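Local coordinates for protein tRNA (Adenine(22)-N(1))-methyltransferase (Mycoplasma capricolum subsp. capricolum, PDB 6QE6) that probably methylates the N1 position of adenine 22 in tRNA, and is captured here with the cofactor product S-adenosyl-L-homocysteine, at residues 94-97 against 98-101; 113-116 against 117-121. One frame throughout, in Å; residues are numbered along the deposited sequence.

Interaction 1: residues 94-97 against 98-101. With SAH (S-adenosyl-L-homocysteine), chain C.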
ATOM      1  N   ASN A  94      15.550  -5.606   6.186  1.00 33.91           N
ATOM      2  CA  ASN A  94      14.487  -4.820   6.813  1.00 32.76           C
ATOM      3  C   ASN A  94      14.071  -3.709   5.847  1.00 41.62           C
ATOM      4  O   ASN A  94      14.755  -2.685   5.718  1.00 35.11           O
ATOM      5  CB  ASN A  94      14.967  -4.243   8.136  1.00 35.27           C
ATOM      6  CG  ASN A  94      13.864  -3.573   8.929  1.00 37.41           C
ATOM      7  OD1 ASN A  94      12.852  -3.127   8.390  1.00 36.59           O
ATOM      8  ND2 ASN A  94      14.071  -3.487  10.232  1.00 41.98           N
ATOM      9  N   GLY A  95      12.946  -3.913   5.159  1.00 39.45           N
ATOM     10  CA  GLY A  95      12.403  -2.867   4.307  1.00 36.19           C
ATOM     11  C   GLY A  95      13.373  -2.483   3.195  1.00 38.23           C
ATOM     12  O   GLY A  95      13.786  -3.311   2.371  1.00 39.29           O
ATOM     13  N   LEU A  96      13.769  -1.216   3.165  1.00 33.35           N
ATOM     14  CA  LEU A  96      14.522  -0.678   2.042  1.00 37.22           C
ATOM     15  C   LEU A  96      16.008  -0.536   2.331  1.00 37.71           C
ATOM     16  O   LEU A  96      16.710   0.125   1.562  1.00 34.12           O
ATOM     17  CB  LEU A  96      13.943   0.672   1.637  1.00 32.77           C
ATOM     18  CG  LEU A  96      12.504   0.567   1.150  1.00 34.08           C
ATOM     19  CD1 LEU A  96      12.042   1.914   0.637  1.00 27.98           C
ATOM     20  CD2 LEU A  96      12.359  -0.532   0.084  1.00 27.15           C
ATOM     21  N   GLU A  97      16.497  -1.133   3.423  1.00 36.50           N
ATOM     22  CA  GLU A  97      17.900  -0.965   3.789  1.00 41.74           C
ATOM     23  C   GLU A  97      18.827  -1.493   2.707  1.00 38.68           C
ATOM     24  O   GLU A  97      19.920  -0.954   2.519  1.00 40.29           O
ATOM     25  CB  GLU A  97      18.191  -1.662   5.120  1.00 35.38           C
ATOM     26  CG  GLU A  97      17.727  -0.874   6.343  1.00 43.17           C
ATOM     27  CD  GLU A  97      17.848  -1.674   7.643  1.00 53.99           C
ATOM     28  OE1 GLU A  97      18.403  -2.795   7.595  1.00 58.42           O
ATOM     29  OE2 GLU A  97      17.374  -1.195   8.706  1.00 48.81           O
ATOM     30  N   PHE A  98      18.390  -2.517   1.966  1.00 33.85           N
ATOM     31  CA  PHE A  98      19.222  -3.115   0.934  1.00 35.35           C
ATOM     32  C   PHE A  98      19.449  -2.185  -0.258  1.00 40.11           C
ATOM     33  O   PHE A  98      20.439  -2.348  -0.982  1.00 34.94           O
ATOM     34  CB  PHE A  98      18.583  -4.412   0.454  1.00 36.25           C
ATOM     35  CG  PHE A  98      17.438  -4.205  -0.503  1.00 39.24           C
ATOM     36  CD1 PHE A  98      16.156  -3.952  -0.028  1.00 38.36           C
ATOM     37  CD2 PHE A  98      17.639  -4.269  -1.876  1.00 32.72           C
ATOM     38  CE1 PHE A  98      15.106  -3.766  -0.904  1.00 33.68           C
ATOM     39  CE2 PHE A  98      16.591  -4.074  -2.756  1.00 30.72           C
ATOM     40  CZ  PHE A  98      15.331  -3.821  -2.273  1.00 35.21           C
ATOM     41  N   VAL A  99      18.541  -1.236  -0.509  1.00 33.77           N
ATOM     42  CA  VAL A  99      18.629  -0.449  -1.737  1.00 35.74           C
ATOM     43  C   VAL A  99      19.901   0.394  -1.795  1.00 38.63           C
ATOM     44  O   VAL A  99      20.357   0.734  -2.886  1.00 38.24           O
ATOM     45  CB  VAL A  99      17.373   0.432  -1.899  1.00 38.01           C
ATOM     46  CG1 VAL A  99      17.429   1.231  -3.195  1.00 36.52           C
ATOM     47  CG2 VAL A  99      16.105  -0.438  -1.861  1.00 37.33           C
ATOM     48  N   LYS A 100      20.499   0.725  -0.645  1.00 42.51           N
ATOM     49  CA  LYS A 100      21.778   1.432  -0.636  1.00 42.64           C
ATOM     50  C   LYS A 100      22.841   0.712  -1.468  1.00 42.25           C
ATOM     51  O   LYS A 100      23.650   1.363  -2.139  1.00 47.82           O
ATOM     52  CB  LYS A 100      22.274   1.595   0.805  1.00 40.80           C
ATOM     53  CG  LYS A 100      21.846   2.870   1.499  1.00 45.96           C
ATOM     54  CD  LYS A 100      21.999   2.750   3.026  1.00 47.98           C
ATOM     55  CE  LYS A 100      20.683   2.300   3.695  1.00 57.37           C
ATOM     56  NZ  LYS A 100      19.540   3.276   3.537  1.00 48.90           N
ATOM     57  N   ASN A 101      22.828  -0.623  -1.462  1.00 40.47           N
ATOM     58  CA  ASN A 101      23.910  -1.438  -2.016  1.00 41.53           C
ATOM     59  C   ASN A 101      24.161  -1.167  -3.495  1.00 44.85           C
ATOM     60  O   ASN A 101      23.252  -0.824  -4.258  1.00 46.08           O
ATOM     61  CB  ASN A 101      23.597  -2.918  -1.826  1.00 39.94           C
ATOM     62  CG  ASN A 101      23.452  -3.282  -0.383  1.00 40.68           C
ATOM     63  OD1 ASN A 101      23.795  -2.492   0.491  1.00 43.90           O
ATOM     64  ND2 ASN A 101      22.950  -4.482  -0.114  1.00 54.18           N
TER
HETATM   65  N   SAH C 301       3.478  -9.866   0.249  1.00 38.94           N
HETATM   66  CA  SAH C 301       2.542 -10.925   0.614  1.00 46.14           C
HETATM   67  CB  SAH C 301       2.827 -11.437   2.034  1.00 44.47           C
HETATM   68  CG  SAH C 301       2.580 -10.461   3.186  1.00 42.47           C
HETATM   69  SD  SAH C 301       2.818 -11.248   4.801  1.00 43.17           S
HETATM   70  C   SAH C 301       1.089 -10.454   0.507  1.00 51.39           C
HETATM   71  O   SAH C 301       0.810  -9.250   0.514  1.00 51.09           O
HETATM   72  OXT SAH C 301       0.159 -11.264   0.416  1.00 50.53           O
HETATM   73  C5' SAH C 301       3.955  -9.946   5.331  1.00 38.65           C
HETATM   74  C4' SAH C 301       5.408 -10.303   5.036  1.00 38.42           C
HETATM   75  O4' SAH C 301       6.212  -9.167   5.254  1.00 35.97           O
HETATM   76  C3' SAH C 301       5.945 -11.376   5.965  1.00 38.23           C
HETATM   77  O3' SAH C 301       6.550 -12.395   5.202  1.00 41.27           O
HETATM   78  C2' SAH C 301       6.994 -10.676   6.812  1.00 39.93           C
HETATM   79  O2' SAH C 301       8.066 -11.548   7.047  1.00 40.22           O
HETATM   80  C1' SAH C 301       7.391  -9.506   5.938  1.00 34.80           C
HETATM   81  N9  SAH C 301       7.831  -8.330   6.689  1.00 36.12           N
HETATM   82  C8  SAH C 301       7.319  -7.852   7.861  1.00 35.71           C
HETATM   83  N7  SAH C 301       8.016  -6.731   8.192  1.00 30.92           N
HETATM   84  C5  SAH C 301       8.943  -6.495   7.257  1.00 30.59           C
HETATM   85  C6  SAH C 301       9.903  -5.505   7.123  1.00 35.55           C
HETATM   86  N6  SAH C 301      10.023  -4.542   8.035  1.00 33.22           N
HETATM   87  N1  SAH C 301      10.739  -5.532   6.030  1.00 32.47           N
HETATM   88  C2  SAH C 301      10.620  -6.524   5.076  1.00 32.92           C
HETATM   89  N3  SAH C 301       9.660  -7.502   5.226  1.00 34.55           N
HETATM   90  C4  SAH C 301       8.836  -7.486   6.299  1.00 30.52           C

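Interaction 2: residues 113-116 against 117-121. With SAH (S-adenosyl-L-homocysteine), chain C.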
ATOM      1  N   CYS A 113       3.013  -5.051   0.213  1.00 32.08           N
ATOM      2  CA  CYS A 113       1.662  -5.576   0.334  1.00 35.23           C
ATOM      3  C   CYS A 113       1.525  -6.407   1.601  1.00 39.04           C
ATOM      4  O   CYS A 113       2.429  -7.167   1.966  1.00 36.98           O
ATOM      5  CB  CYS A 113       1.292  -6.416  -0.895  1.00 34.74           C
ATOM      6  SG  CYS A 113       1.624  -5.547  -2.462  1.00 47.17           S
ATOM      7  N   GLY A 114       0.387  -6.250   2.270  1.00 38.42           N
ATOM      8  CA  GLY A 114       0.091  -7.077   3.422  1.00 40.25           C
ATOM      9  C   GLY A 114       0.756  -6.656   4.712  1.00 39.13           C
ATOM     10  O   GLY A 114       1.023  -7.508   5.561  1.00 38.40           O
ATOM     11  N   LEU A 115       1.048  -5.367   4.877  1.00 36.69           N
ATOM     12  CA  LEU A 115       1.503  -4.813   6.141  1.00 31.30           C
ATOM     13  C   LEU A 115       0.583  -3.666   6.533  1.00 33.86           C
ATOM     14  O   LEU A 115      -0.230  -3.189   5.731  1.00 32.52           O
ATOM     15  CB  LEU A 115       2.964  -4.353   6.049  1.00 31.26           C
ATOM     16  CG  LEU A 115       3.992  -5.429   5.656  1.00 35.69           C
ATOM     17  CD1 LEU A 115       5.358  -4.835   5.380  1.00 27.96           C
ATOM     18  CD2 LEU A 115       4.094  -6.550   6.719  1.00 36.37           C
ATOM     19  N   GLY A 116       0.693  -3.249   7.803  1.00 33.47           N
ATOM     20  CA  GLY A 116      -0.017  -2.077   8.270  1.00 28.61           C
ATOM     21  C   GLY A 116       0.684  -0.769   7.902  1.00 34.89           C
ATOM     22  O   GLY A 116       1.888  -0.707   7.648  1.00 33.65           O
ATOM     23  N   SER A 117      -0.107   0.305   7.894  1.00 32.80           N
ATOM     24  CA  SER A 117       0.402   1.616   7.509  1.00 30.21           C
ATOM     25  C   SER A 117       1.549   2.060   8.401  1.00 32.43           C
ATOM     26  O   SER A 117       2.526   2.643   7.922  1.00 31.71           O
ATOM     27  CB  SER A 117      -0.729   2.635   7.556  1.00 30.68           C
ATOM     28  OG  SER A 117      -1.661   2.341   6.537  1.00 38.52           O
ATOM     29  N   GLN A 118       1.443   1.810   9.702  1.00 34.49           N
ATOM     30  CA  GLN A 118       2.515   2.188  10.613  1.00 34.65           C
ATOM     31  C   GLN A 118       3.832   1.547  10.194  1.00 35.52           C
ATOM     32  O   GLN A 118       4.836   2.242   9.988  1.00 34.23           O
ATOM     33  CB  GLN A 118       2.139   1.783  12.032  1.00 39.14           C
ATOM     34  CG  GLN A 118       2.540   2.751  13.114  1.00 48.87           C
ATOM     35  CD  GLN A 118       1.571   2.699  14.281  1.00 57.08           C
ATOM     36  OE1 GLN A 118       0.690   3.556  14.409  1.00 61.25           O
ATOM     37  NE2 GLN A 118       1.701   1.664  15.115  1.00 48.65           N
ATOM     38  N   THR A 119       3.830   0.217  10.016  1.00 33.54           N
ATOM     39  CA  THR A 119       5.017  -0.489   9.525  1.00 34.19           C
ATOM     40  C   THR A 119       5.490   0.073   8.192  1.00 34.08           C
ATOM     41  O   THR A 119       6.695   0.232   7.968  1.00 34.02           O
ATOM     42  CB  THR A 119       4.711  -1.980   9.366  1.00 34.91           C
ATOM     43  OG1 THR A 119       4.062  -2.466  10.542  1.00 33.82           O
ATOM     44  CG2 THR A 119       6.001  -2.783   9.115  1.00 35.09           C
ATOM     45  N   ILE A 120       4.547   0.360   7.290  1.00 32.64           N
ATOM     46  CA  ILE A 120       4.891   0.809   5.951  1.00 29.91           C
ATOM     47  C   ILE A 120       5.539   2.184   6.003  1.00 32.37           C
ATOM     48  O   ILE A 120       6.562   2.432   5.357  1.00 32.89           O
ATOM     49  CB  ILE A 120       3.642   0.804   5.056  1.00 28.31           C
ATOM     50  CG1 ILE A 120       3.231  -0.636   4.725  1.00 29.10           C
ATOM     51  CG2 ILE A 120       3.926   1.568   3.785  1.00 29.53           C
ATOM     52  CD1 ILE A 120       1.856  -0.740   4.159  1.00 29.12           C
ATOM     53  N   LEU A 121       4.956   3.099   6.784  1.00 32.61           N
ATOM     54  CA  LEU A 121       5.530   4.430   6.910  1.00 30.59           C
ATOM     55  C   LEU A 121       6.964   4.360   7.424  1.00 34.26           C
ATOM     56  O   LEU A 121       7.836   5.084   6.934  1.00 41.24           O
ATOM     57  CB  LEU A 121       4.660   5.289   7.825  1.00 28.92           C
ATOM     58  CG  LEU A 121       5.107   6.726   8.119  1.00 31.55           C
ATOM     59  CD1 LEU A 121       5.083   7.571   6.860  1.00 29.05           C
ATOM     60  CD2 LEU A 121       4.214   7.354   9.190  1.00 32.91           C
TER
HETATM   61  N   SAH C 301       3.478  -9.866   0.249  1.00 38.94           N
HETATM   62  CA  SAH C 301       2.542 -10.925   0.614  1.00 46.14           C
HETATM   63  CB  SAH C 301       2.827 -11.437   2.034  1.00 44.47           C
HETATM   64  CG  SAH C 301       2.580 -10.461   3.186  1.00 42.47           C
HETATM   65  SD  SAH C 301       2.818 -11.248   4.801  1.00 43.17           S
HETATM   66  C   SAH C 301       1.089 -10.454   0.507  1.00 51.39           C
HETATM   67  O   SAH C 301       0.810  -9.250   0.514  1.00 51.09           O
HETATM   68  OXT SAH C 301       0.159 -11.264   0.416  1.00 50.53           O
HETATM   69  C5' SAH C 301       3.955  -9.946   5.331  1.00 38.65           C
HETATM   70  C4' SAH C 301       5.408 -10.303   5.036  1.00 38.42           C
HETATM   71  O4' SAH C 301       6.212  -9.167   5.254  1.00 35.97           O
HETATM   72  C3' SAH C 301       5.945 -11.376   5.965  1.00 38.23           C
HETATM   73  O3' SAH C 301       6.550 -12.395   5.202  1.00 41.27           O
HETATM   74  C2' SAH C 301       6.994 -10.676   6.812  1.00 39.93           C
HETATM   75  O2' SAH C 301       8.066 -11.548   7.047  1.00 40.22           O
HETATM   76  C1' SAH C 301       7.391  -9.506   5.938  1.00 34.80           C
HETATM   77  N9  SAH C 301       7.831  -8.330   6.689  1.00 36.12           N
HETATM   78  C8  SAH C 301       7.319  -7.852   7.861  1.00 35.71           C
HETATM   79  N7  SAH C 301       8.016  -6.731   8.192  1.00 30.92           N
HETATM   80  C5  SAH C 301       8.943  -6.495   7.257  1.00 30.59           C
HETATM   81  C6  SAH C 301       9.903  -5.505   7.123  1.00 35.55           C
HETATM   82  N6  SAH C 301      10.023  -4.542   8.035  1.00 33.22           N
HETATM   83  N1  SAH C 301      10.739  -5.532   6.030  1.00 32.47           N
HETATM   84  C2  SAH C 301      10.620  -6.524   5.076  1.00 32.92           C
HETATM   85  N3  SAH C 301       9.660  -7.502   5.226  1.00 34.55           N
HETATM   86  C4  SAH C 301       8.836  -7.486   6.299  1.00 30.52           C

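Interaction 1: residues 94-97 against 98-101
The Phe98 ring carries the CG2 methyl of Val99 over one face, offset toward the rim, and takes the carbonyl of Gly95 at its edge, in the plane, with Gly95 O 3.4 Å from Phe98 CD1. The setting is the loop after strand 88-92 in a Rossmann-like class I methyltransferase fold: a type II' beta turn from Asn94 to Glu97, then a short helical run. With chi1 near 78°, Phe98 CG sits between its own backbone N and carbonyl carbon, which folds the ring back beside the turn; Ala40 and Ile42 of strand 36-42 pack against it as well.

A second flat group, the adenine of SAH, is gripped at its polar edge. Gly95 N donates to SAH N1 (2.9 Å), while SAH N6 donates to Asn94 OD1 (3.2 Å), a pair that reads the amino group and the neighbouring ring nitrogen together.

Leu96 turns CD2 to Val99 CG2 at 4.2 Å, and Ile123 of helix 117-124 adds to this apolar side. The Leu96 carbonyl also accepts from Val99 N at 3.1 Å, the donor standing 57° out of the carbonyl plane.

Interaction 2: residues 113-116 against 117-121
Leu115 and Gly116 meet Ile120 where strand 109-115 passes into helix 117-124, the first junction of a beta-alpha-beta unit that returns to strand 133-138 in the Rossmann-like sheet. The carboxy-terminal end of this central strand forms part of the cofactor pocket. Cys113 comes first: Cys113 O receives a weak hydrogen bond from the amino nitrogen SAH N (3.4 Å). Cys113 CB lies 3.2 Å from the carboxylate atom SAH O. At Gly114 the chain turns a corner with phi at 80°, and since the residue has no side chain, the same carboxylate can come close to the backbone, with SAH O 3.5 Å from Gly114 N.

Leu115 faces two ways. Its CD2 methyl rests near the ligand, 3.7 Å from SAH C8 of the base and equally near C5', the ribose carbon that carries the sulfur. Its CB touches Ile120 CG1 at 4.0 Å, so one residue lines the pocket and packs on the helix.

Gly116 is the N-cap. Its carbonyl opens the helical bonding pattern, Gly116 O accepting from Ile120 N (2.9 Å) with the donor almost in line with the C=O bond. Next to it, Ser117 is tied to the following strand and loop, its OG bonding to Ser141 O and Ser138 OG and its N to Thr140 OG1. Ile120 has CG1 anti to its carbonyl carbon (chi1 -72°), which brings that branch back over the strand end, where Ile120 CG1 lies 3.2 Å from Gly116 O and CD1 reaches Leu115 O.

A loop and a strand-to-helix junction at the carboxy-terminal ends of parallel strands, each holding a different part of one ligand, illustrate how a Rossmann-like sheet builds its cofactor site. Interaction 1 follows strand 88-92, at one border of the sheet, and interaction 2 follows the more central strand 109-115; their centres are about 16 Å apart. They do not touch, yet both reach SAH. Segment 94-97 recognises the base through directional hydrogen bonds, whereas segment 113-116 meets the amino acid end with backbone polar atoms and the nucleoside with an aliphatic side chain. Interaction 1 is mostly buried with exposed Glu97 and Lys100; interaction 2 is partly buried and starts a regular helix.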